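Local coordinates for hypothetical protein S4005 (Shigella flexneri 2a, PDB 1Z67) that is of unknown function, though its all-helical YidB fold with a homeodomain-like motif hints at a possible role in binding nucleic acid, at residues S52-N57 and Q99-I104; E30-I35 and V78-Q83. All coordinates share one frame; numbering follows the deposited sequence.

Contact 1: S52-N57 and Q99-I104; sequences STWLSN and QLPKII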
# COMPACT_ATOMS: atom_id res chain seq x y z
N SER A 52 1.53 12.25 7.66
CA SER A 52 0.49 13.18 8.14
C SER A 52 -0.23 13.89 6.98
O SER A 52 -1.41 14.23 7.10
CB SER A 52 1.06 14.20 9.14
OG SER A 52 1.86 15.16 8.46
N THR A 53 0.47 14.08 5.85
CA THR A 53 -0.15 14.76 4.71
C THR A 53 -1.16 13.82 4.00
O THR A 53 -2.14 14.26 3.42
CB THR A 53 0.90 15.26 3.67
OG1 THR A 53 1.48 14.15 2.95
CG2 THR A 53 2.01 16.08 4.35
N TRP A 54 -0.91 12.51 4.05
CA TRP A 54 -1.85 11.52 3.49
C TRP A 54 -3.08 11.37 4.36
O TRP A 54 -4.21 11.27 3.84
CB TRP A 54 -1.19 10.16 3.40
CG TRP A 54 0.14 10.15 2.67
CD1 TRP A 54 0.67 11.13 1.88
CD2 TRP A 54 1.10 9.08 2.67
NE1 TRP A 54 1.89 10.76 1.41
CE2 TRP A 54 2.19 9.51 1.88
CE3 TRP A 54 1.14 7.81 3.28
CZ2 TRP A 54 3.32 8.68 1.66
CZ3 TRP A 54 2.24 6.99 3.08
CH2 TRP A 54 3.34 7.44 2.29
N LEU A 55 -2.88 11.42 5.68
CA LEU A 55 -3.99 11.28 6.63
C LEU A 55 -4.94 12.50 6.62
O LEU A 55 -6.15 12.38 6.86
CB LEU A 55 -3.43 11.06 8.05
CG LEU A 55 -2.73 9.71 8.22
CD1 LEU A 55 -2.07 9.68 9.60
CD2 LEU A 55 -3.72 8.54 8.07
N SER A 56 -4.37 13.67 6.38
CA SER A 56 -5.13 14.92 6.40
C SER A 56 -6.28 14.85 5.38
O SER A 56 -6.10 14.29 4.27
CB SER A 56 -4.20 16.07 6.04
OG SER A 56 -4.94 17.27 5.95
N ASN A 57 -7.45 15.40 5.74
CA ASN A 57 -8.56 15.53 4.79
C ASN A 57 -8.62 16.89 4.11
O ASN A 57 -9.56 17.18 3.36
CB ASN A 57 -9.93 15.10 5.39
CG ASN A 57 -10.31 15.86 6.68
OD1 ASN A 57 -9.88 17.01 6.92
ND2 ASN A 57 -11.14 15.22 7.51
N GLN A 99 0.87 3.83 -4.87
CA GLN A 99 -0.45 3.43 -4.39
C GLN A 99 -0.68 3.61 -2.89
O GLN A 99 -1.82 3.92 -2.45
CB GLN A 99 -0.70 1.97 -4.77
CG GLN A 99 -0.59 1.69 -6.26
CD GLN A 99 -1.59 2.45 -7.09
OE1 GLN A 99 -2.59 2.95 -6.59
NE2 GLN A 99 -1.35 2.50 -8.41
N LEU A 100 0.37 3.39 -2.09
CA LEU A 100 0.17 3.48 -0.63
C LEU A 100 -0.39 4.83 -0.15
O LEU A 100 -1.27 4.83 0.70
CB LEU A 100 1.43 3.04 0.12
CG LEU A 100 1.21 2.83 1.61
CD1 LEU A 100 0.17 1.74 1.93
CD2 LEU A 100 2.59 2.47 2.23
N PRO A 101 0.11 5.98 -0.68
CA PRO A 101 -0.45 7.25 -0.24
C PRO A 101 -1.93 7.36 -0.59
O PRO A 101 -2.71 7.89 0.23
CB PRO A 101 0.38 8.31 -0.99
CG PRO A 101 1.65 7.59 -1.32
CD PRO A 101 1.24 6.17 -1.63
N LYS A 102 -2.33 6.84 -1.74
CA LYS A 102 -3.75 6.90 -2.15
C LYS A 102 -4.61 6.00 -1.28
O LYS A 102 -5.73 6.36 -0.88
CB LYS A 102 -3.89 6.44 -3.60
CG LYS A 102 -3.12 7.33 -4.56
CD LYS A 102 -3.28 6.87 -6.00
CE LYS A 102 -2.92 7.98 -6.94
NZ LYS A 102 -1.50 7.88 -7.29
N ILE A 103 -4.04 4.85 -0.91
CA ILE A 103 -4.75 3.93 -0.02
C ILE A 103 -4.96 4.53 1.36
O ILE A 103 -6.08 4.52 1.92
CB ILE A 103 -4.03 2.57 0.05
CG1 ILE A 103 -4.19 1.82 -1.30
CG2 ILE A 103 -4.60 1.71 1.19
CD1 ILE A 103 -3.17 0.67 -1.48
N ILE A 104 -3.89 5.10 1.91
CA ILE A 104 -3.97 5.68 3.27
C ILE A 104 -4.90 6.88 3.26
O ILE A 104 -5.74 6.99 4.15
CB ILE A 104 -2.58 5.98 3.82
CG1 ILE A 104 -1.91 4.61 4.05
CG2 ILE A 104 -2.68 6.89 5.09
CD1 ILE A 104 -0.46 4.71 4.40
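Trp54 lays one face of its indole over the ring of Pro101, joining the last turn of helix 48-55 to helix 89-106 in the all-helical YidB fold. It is a CH-pi contact: Pro101 CB stands 3.7 Å from the centroid of the Trp54 five-membered ring, 14° off the ring normal, while the next carbon of the proline, Pro101 CG, reaches 3.6 Å from Trp54 CZ2 over the benzo half. The two side chains run alongside each other in the same direction, and the backbones come close, with 5.8 Å between Trp54 CA and Pro101 CA. Since the proline nitrogen has no hydrogen to give to the turn before, helix 89-106 is kinked here.

One turn on, Ile104 lies at the edge of the same indole. Ile104 CD1 meets Trp54 CE3 at 3.7 Å, near the ring plane, so proline and isoleucine take a face and an edge. With CG1 anti to the carbonyl carbon (chi1 -68°), CG2 is left anti to the backbone N and turns to the neighbouring leucine. Leu42 of helix 35-44 touches both Trp54 and Ile104, adding a third helix to the apolar cluster. The indole N-H is satisfied outside it, NE1 bonding to the carbonyl O of Gln62. At the other branch of the isoleucine, Leu55 CD2 rests 3.6 Å from Ile104 CG2, methyl against methyl.

Contact 2: E30-I35 and V78-Q83; sequences EEQGGI and VSDLGQ. With NA (sodium ion), chain B.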
# COMPACT_ATOMS: atom_id res chain seq x y z
N GLU A 30 -2.61 -7.26 4.97
CA GLU A 30 -3.10 -8.12 6.04
C GLU A 30 -2.02 -9.11 6.51
O GLU A 30 -1.86 -9.33 7.72
CB GLU A 30 -4.37 -8.84 5.57
CG GLU A 30 -5.49 -7.86 5.11
CD GLU A 30 -6.27 -7.20 6.27
OE1 GLU A 30 -7.47 -7.53 6.46
OE2 GLU A 30 -5.68 -6.35 6.99
N GLU A 31 -1.23 -9.63 5.58
CA GLU A 31 -0.18 -10.60 5.92
C GLU A 31 0.91 -9.95 6.75
O GLU A 31 1.55 -10.62 7.57
CB GLU A 31 0.42 -11.18 4.68
CG GLU A 31 -0.55 -12.08 4.01
CD GLU A 31 -0.02 -12.65 2.74
OE1 GLU A 31 0.81 -11.99 2.04
OE2 GLU A 31 -0.44 -13.79 2.47
N GLN A 32 1.14 -8.66 6.53
CA GLN A 32 2.11 -7.90 7.31
C GLN A 32 1.59 -7.53 8.71
O GLN A 32 2.34 -6.95 9.51
CB GLN A 32 2.50 -6.63 6.53
CG GLN A 32 3.19 -6.88 5.20
CD GLN A 32 4.51 -7.63 5.35
OE1 GLN A 32 5.39 -7.18 6.08
NE2 GLN A 32 4.67 -8.74 4.62
N GLY A 33 0.30 -7.83 8.97
CA GLY A 33 -0.29 -7.64 10.30
C GLY A 33 -1.29 -6.49 10.35
O GLY A 33 -1.82 -6.13 11.44
N GLY A 34 -1.61 -5.95 9.17
CA GLY A 34 -2.63 -4.92 9.08
C GLY A 34 -2.12 -3.51 8.82
O GLY A 34 -0.92 -3.20 9.00
N ILE A 35 -3.03 -2.63 8.40
CA ILE A 35 -2.60 -1.27 8.06
C ILE A 35 -1.92 -0.53 9.21
O ILE A 35 -0.95 0.17 8.99
CB ILE A 35 -3.77 -0.46 7.44
CG1 ILE A 35 -3.23 0.82 6.79
CG2 ILE A 35 -4.89 -0.27 8.45
CD1 ILE A 35 -2.36 0.56 5.57
N VAL A 78 8.87 -5.30 1.87
CA VAL A 78 8.65 -4.93 0.46
C VAL A 78 8.87 -6.12 -0.47
O VAL A 78 8.09 -6.33 -1.40
CB VAL A 78 9.49 -3.71 0.09
CG1 VAL A 78 9.28 -3.33 -1.37
CG2 VAL A 78 9.08 -2.54 0.99
N SER A 79 9.90 -6.93 -0.19
CA SER A 79 10.18 -8.14 -0.95
C SER A 79 9.00 -9.13 -0.87
O SER A 79 8.69 -9.82 -1.84
CB SER A 79 11.48 -8.81 -0.47
OG SER A 79 11.68 -10.05 -1.12
N ASP A 80 8.34 -9.18 0.29
CA ASP A 80 7.14 -10.01 0.45
C ASP A 80 6.07 -9.62 -0.61
O ASP A 80 5.46 -10.48 -1.26
CB ASP A 80 6.54 -9.86 1.87
CG ASP A 80 7.41 -10.54 2.98
OD1 ASP A 80 8.30 -11.36 2.65
OD2 ASP A 80 7.20 -10.22 4.17
N LEU A 81 5.84 -8.32 -0.78
CA LEU A 81 4.87 -7.89 -1.80
C LEU A 81 5.38 -8.24 -3.22
O LEU A 81 4.61 -8.73 -4.06
CB LEU A 81 4.62 -6.41 -1.67
CG LEU A 81 3.69 -5.85 -2.76
CD1 LEU A 81 2.29 -6.50 -2.68
CD2 LEU A 81 3.58 -4.35 -2.57
N GLY A 82 6.68 -7.99 -3.46
CA GLY A 82 7.31 -8.29 -4.76
C GLY A 82 7.09 -9.75 -5.07
O GLY A 82 6.67 -10.08 -6.18
N GLN A 83 7.30 -10.62 -4.07
CA GLN A 83 7.17 -12.05 -4.31
C GLN A 83 5.77 -12.45 -4.69
O GLN A 83 5.57 -13.27 -5.60
CB GLN A 83 7.62 -12.83 -3.07
CG GLN A 83 9.11 -12.73 -2.80
CD GLN A 83 9.48 -13.28 -1.43
OE1 GLN A 83 10.34 -12.72 -0.74
NE2 GLN A 83 8.84 -14.37 -1.02
NA NA B . 10.61 -11.61 1.87
O HOH W 1 7.56 -8.79 6.56
O HOH W 2 13.15 -12.28 2.43
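The side-chain amide of Gln32 and the carboxylate of Asp80 meet at a slant, their planes 45° apart, near the C-terminal end of helix 21-31 and against the flank of helix 75-85. Gln32 NE2 donates to Asp80 OD2 over 3.0 Å, nearly straight at 164°. The acceptor lies close to the amide plane and receives the N-H on its anti lone pair, the one away from OD1. A bend at chi2 (-62°) brings the glutamine amide round to the aspartate. The amide oxygen is tied in too: a water donates to Gln32 OE1 and, at 2.8 Å, to Asp80 OD2, closing a small ring that restrains the amide's rotation.

Behind Gln32 the chain leaves the helix through a Schellman motif, with Gly33 at positive phi and its N bonded to Glu30 O; Gly34 then takes the N-cap position of helix 35-44.

The other carboxylate oxygen serves the sodium ion, with Asp80 OD1 2.5 Å from the metal. A water is a further ligand, and Gln83, one turn along, adds OE1 at a longer 2.9 Å in the conformer given here, one of two. Asp80 thus divides its work, OD1 for the cation and OD2 for the glutamine and water, and the sodium ion and the two hydrogen-bond donors would be expected to stabilise the ionised carboxylate.

Overall arrangement
Contact 1 belongs to the core and contact 2 to the surface, on opposite sides of the chain's centre, with their own centres about 18 Å apart. They share no helix, but the sequence interlocks them: their segments alternate along the chain, and helix 75-85 of contact 2 is followed directly by helix 89-106 of contact 1. Leu81 touches Leu96 between those two helices. Helix 35-44, which starts just after Gly34, supplies Leu39 and Leu42 to the cluster around Ile104. The chemistry follows location: 52-57 and 99-104 meet through apolar and CH-pi contacts, without a polar bond between them, and bury 272 Å², whereas 30-35 and 78-83 bury 72 Å² and rely on an amide, a carboxylate and water beside a sodium ion.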